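PDB 4AMQ: L544 from Acanthamoeba polyphaga mimivirus, which is probably a nucleotidyl transferase, carrying metal ions on its nucleotidyltransferase domain and thought to be linked to transcription-coupled DNA repair. Local coordinates for residues Pro250-Phe255 / Gln264-Ile269. Residues are numbered along the deposited sequence; the frame is centred on the assembly and turned at random.
Sequences PLRFYF and QLEYII
R252 reaches from helix 248-254 onto the nearly antiparallel helix 259-272, where its long side chain meets both I269 and E266. CG stands anti to the backbone N (chi1 -180°), which carries the chain along the flank of the facing helix, and a bend at chi3 then turns the guanidinium alongside I269, with NH1 on the side of E266. CD1 of I269 sits over one face of that group, offset toward its rim, 3.8 Å from NE of R252. At the guanidinium edge, NH1 of R252 donates a hydrogen bond to OE1 of E266 at 2.8 Å, as part of a salt bridge. The bond is bent (134° at the hydrogen), with OE1 tilted out of the guanidinium plane and itself met from above the carboxylate plane; the two planes are turned 44° apart.

Away from the salt bridge the helices meet through L265. Its CD1 methyl presses against the backbone of the opposite helix, 3.6 Å from CA of R252, and reaches CB of L251 at 4.1 Å. The ring of F255 adds an oblique contact, its CD2 4.2 Å from CD1 of L265. One methyl thus touches two adjacent residues, L251 and R252, and F255, one turn on from L251.

R252 NH1 also forms a salt bridge with E270, and OE2 of E266 pairs with R59, so the two acids share a small network with two arginines whose like charges they probably offset. The arginine side chain is about 10 Å from a bound manganese ion. Helices 248-254 and 259-272 form a helical hairpin in the helical domain; L251 and I268 pack on the long helix 334-368, and R59, just after helix 55-58, ties the pair to the nucleotidyltransferase domain.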
ATOM      1  N   PRO A 250     -11.467  -2.773  13.045  1.00 31.50           N
ATOM      2  CA  PRO A 250     -11.711  -3.976  13.854  1.00 40.49           C
ATOM      3  C   PRO A 250     -13.191  -4.109  14.216  1.00 36.84           C
ATOM      4  O   PRO A 250     -13.727  -5.218  14.217  1.00 31.22           O
ATOM      5  CB  PRO A 250     -10.879  -3.727  15.115  1.00 37.51           C
ATOM      6  CG  PRO A 250      -9.789  -2.809  14.667  1.00 41.20           C
ATOM      7  CD  PRO A 250     -10.417  -1.919  13.627  1.00 32.35           C
ATOM      8  N   LEU A 251     -13.846  -2.988  14.505  1.00 33.35           N
ATOM      9  CA  LEU A 251     -15.266  -3.010  14.840  1.00 36.02           C
ATOM     10  C   LEU A 251     -16.104  -3.511  13.670  1.00 33.53           C
ATOM     11  O   LEU A 251     -17.044  -4.279  13.857  1.00 36.31           O
ATOM     12  CB  LEU A 251     -15.749  -1.625  15.279  1.00 36.27           C
ATOM     13  CG  LEU A 251     -15.090  -1.017  16.518  1.00 38.11           C
ATOM     14  CD1 LEU A 251     -15.779   0.286  16.895  1.00 39.57           C
ATOM     15  CD2 LEU A 251     -15.118  -1.995  17.682  1.00 44.52           C
ATOM     16  N   ARG A 252     -15.763  -3.074  12.461  1.00 35.34           N
ATOM     17  CA  ARG A 252     -16.494  -3.504  11.275  1.00 34.40           C
ATOM     18  C   ARG A 252     -16.365  -5.012  11.088  1.00 35.66           C
ATOM     19  O   ARG A 252     -17.318  -5.681  10.690  1.00 33.43           O
ATOM     20  CB  ARG A 252     -16.018  -2.757  10.024  1.00 34.19           C
ATOM     21  CG  ARG A 252     -16.755  -3.166   8.750  1.00 33.54           C
ATOM     22  CD  ARG A 252     -16.410  -2.263   7.573  1.00 41.56           C
ATOM     23  NE  ARG A 252     -14.984  -2.277   7.262  1.00 39.64           N
ATOM     24  CZ  ARG A 252     -14.424  -1.576   6.281  1.00 41.19           C
ATOM     25  NH1 ARG A 252     -15.168  -0.797   5.504  1.00 34.31           N
ATOM     26  NH2 ARG A 252     -13.117  -1.654   6.076  1.00 41.49           N
ATOM     27  N   PHE A 253     -15.186  -5.548  11.381  1.00 32.22           N
ATOM     28  CA  PHE A 253     -14.987  -6.987  11.316  1.00 35.93           C
ATOM     29  C   PHE A 253     -15.838  -7.684  12.376  1.00 35.07           C
ATOM     30  O   PHE A 253     -16.482  -8.694  12.098  1.00 34.51           O
ATOM     31  CB  PHE A 253     -13.512  -7.349  11.496  1.00 37.94           C
ATOM     32  CG  PHE A 253     -13.240  -8.827  11.420  1.00 42.16           C
ATOM     33  CD1 PHE A 253     -13.028  -9.444  10.198  1.00 38.95           C
ATOM     34  CD2 PHE A 253     -13.208  -9.602  12.572  1.00 40.01           C
ATOM     35  CE1 PHE A 253     -12.784 -10.808  10.122  1.00 43.97           C
ATOM     36  CE2 PHE A 253     -12.963 -10.962  12.505  1.00 41.66           C
ATOM     37  CZ  PHE A 253     -12.749 -11.566  11.277  1.00 38.53           C
ATOM     38  N   TYR A 254     -15.846  -7.132  13.585  1.00 35.35           N
ATOM     39  CA  TYR A 254     -16.613  -7.715  14.682  1.00 38.09           C
ATOM     40  C   TYR A 254     -18.095  -7.807  14.332  1.00 41.33           C
ATOM     41  O   TYR A 254     -18.743  -8.816  14.605  1.00 42.51           O
ATOM     42  CB  TYR A 254     -16.427  -6.904  15.967  1.00 39.43           C
ATOM     43  CG  TYR A 254     -17.127  -7.494  17.175  1.00 42.70           C
ATOM     44  CD1 TYR A 254     -18.451  -7.181  17.457  1.00 40.64           C
ATOM     45  CD2 TYR A 254     -16.463  -8.365  18.032  1.00 45.59           C
ATOM     46  CE1 TYR A 254     -19.096  -7.718  18.559  1.00 44.05           C
ATOM     47  CE2 TYR A 254     -17.098  -8.908  19.136  1.00 43.25           C
ATOM     48  CZ  TYR A 254     -18.413  -8.582  19.395  1.00 45.62           C
ATOM     49  OH  TYR A 254     -19.047  -9.121  20.492  1.00 50.18           O
ATOM     50  N   PHE A 255     -18.623  -6.753  13.713  1.00 37.09           N
ATOM     51  CA  PHE A 255     -20.047  -6.677  13.403  1.00 37.40           C
ATOM     52  C   PHE A 255     -20.370  -7.066  11.964  1.00 35.48           C
ATOM     53  O   PHE A 255     -21.444  -6.734  11.463  1.00 38.35           O
ATOM     54  CB  PHE A 255     -20.574  -5.262  13.663  1.00 37.61           C
ATOM     55  CG  PHE A 255     -20.636  -4.890  15.118  1.00 38.03           C
ATOM     56  CD1 PHE A 255     -21.646  -5.385  15.930  1.00 41.95           C
ATOM     57  CD2 PHE A 255     -19.700  -4.032  15.669  1.00 39.33           C
ATOM     58  CE1 PHE A 255     -21.713  -5.041  17.268  1.00 40.18           C
ATOM     59  CE2 PHE A 255     -19.760  -3.685  17.009  1.00 45.31           C
ATOM     60  CZ  PHE A 255     -20.770  -4.190  17.808  1.00 44.86           C
ATOM     61  N   GLN A 264     -24.020   0.625   8.779  1.00 41.28           N
ATOM     62  CA  GLN A 264     -23.691   1.906   9.380  1.00 39.86           C
ATOM     63  C   GLN A 264     -22.182   2.121   9.404  1.00 40.59           C
ATOM     64  O   GLN A 264     -21.698   3.201   9.076  1.00 41.55           O
ATOM     65  CB  GLN A 264     -24.277   2.002  10.788  1.00 40.63           C
ATOM     66  CG  GLN A 264     -25.800   1.938  10.805  1.00 43.67           C
ATOM     67  CD  GLN A 264     -26.378   1.882  12.210  1.00 49.98           C
ATOM     68  OE1 GLN A 264     -25.664   1.643  13.185  1.00 42.66           O
ATOM     69  NE2 GLN A 264     -27.683   2.104  12.315  1.00 48.60           N
ATOM     70  N   LEU A 265     -21.443   1.085   9.784  1.00 37.24           N
ATOM     71  CA  LEU A 265     -19.989   1.178   9.832  1.00 39.98           C
ATOM     72  C   LEU A 265     -19.397   1.349   8.436  1.00 36.34           C
ATOM     73  O   LEU A 265     -18.449   2.112   8.250  1.00 34.73           O
ATOM     74  CB  LEU A 265     -19.386  -0.038  10.543  1.00 35.01           C
ATOM     75  CG  LEU A 265     -19.398   0.053  12.070  1.00 36.54           C
ATOM     76  CD1 LEU A 265     -18.880  -1.229  12.702  1.00 38.48           C
ATOM     77  CD2 LEU A 265     -18.579   1.250  12.531  1.00 41.72           C
ATOM     78  N   GLU A 266     -19.963   0.647   7.460  1.00 33.54           N
ATOM     79  CA  GLU A 266     -19.506   0.767   6.082  1.00 34.69           C
ATOM     80  C   GLU A 266     -19.727   2.191   5.580  1.00 40.40           C
ATOM     81  O   GLU A 266     -18.865   2.768   4.917  1.00 36.53           O
ATOM     82  CB  GLU A 266     -20.238  -0.227   5.181  1.00 38.04           C
ATOM     83  CG  GLU A 266     -19.729  -0.266   3.743  1.00 38.79           C
ATOM     84  CD  GLU A 266     -18.408  -1.011   3.599  1.00 42.90           C
ATOM     85  OE1 GLU A 266     -17.777  -1.328   4.629  1.00 39.28           O
ATOM     86  OE2 GLU A 266     -17.999  -1.282   2.449  1.00 44.48           O
ATOM     87  N   TYR A 267     -20.885   2.755   5.903  1.00 34.83           N
ATOM     88  CA  TYR A 267     -21.191   4.123   5.514  1.00 38.40           C
ATOM     89  C   TYR A 267     -20.199   5.102   6.129  1.00 37.30           C
ATOM     90  O   TYR A 267     -19.664   5.973   5.445  1.00 35.23           O
ATOM     91  CB  TYR A 267     -22.615   4.500   5.919  1.00 37.38           C
ATOM     92  CG  TYR A 267     -22.925   5.959   5.680  1.00 40.63           C
ATOM     93  CD1 TYR A 267     -23.441   6.392   4.467  1.00 36.30           C
ATOM     94  CD2 TYR A 267     -22.689   6.906   6.666  1.00 41.48           C
ATOM     95  CE1 TYR A 267     -23.716   7.727   4.244  1.00 41.46           C
ATOM     96  CE2 TYR A 267     -22.961   8.240   6.454  1.00 45.70           C
ATOM     97  CZ  TYR A 267     -23.473   8.647   5.242  1.00 42.61           C
ATOM     98  OH  TYR A 267     -23.744   9.980   5.033  1.00 54.30           O
ATOM     99  N   ILE A 268     -19.960   4.951   7.426  1.00 35.47           N
ATOM    100  CA  ILE A 268     -19.065   5.840   8.157  1.00 38.07           C
ATOM    101  C   ILE A 268     -17.640   5.788   7.615  1.00 38.72           C
ATOM    102  O   ILE A 268     -17.032   6.824   7.336  1.00 33.72           O
ATOM    103  CB  ILE A 268     -19.045   5.491   9.655  1.00 36.49           C
ATOM    104  CG1 ILE A 268     -20.446   5.650  10.252  1.00 40.26           C
ATOM    105  CG2 ILE A 268     -18.045   6.363  10.397  1.00 32.52           C
ATOM    106  CD1 ILE A 268     -20.566   5.152  11.672  1.00 42.63           C
ATOM    107  N   ILE A 269     -17.120   4.575   7.470  1.00 34.06           N
ATOM    108  CA  ILE A 269     -15.750   4.368   7.019  1.00 32.78           C
ATOM    109  C   ILE A 269     -15.560   4.761   5.554  1.00 34.68           C
ATOM    110  O   ILE A 269     -14.615   5.472   5.213  1.00 29.27           O
ATOM    111  CB  ILE A 269     -15.322   2.896   7.220  1.00 33.62           C
ATOM    112  CG1 ILE A 269     -15.357   2.535   8.710  1.00 30.74           C
ATOM    113  CG2 ILE A 269     -13.940   2.650   6.632  1.00 30.24           C
ATOM    114  CD1 ILE A 269     -15.106   1.069   9.001  1.00 33.69           C
TER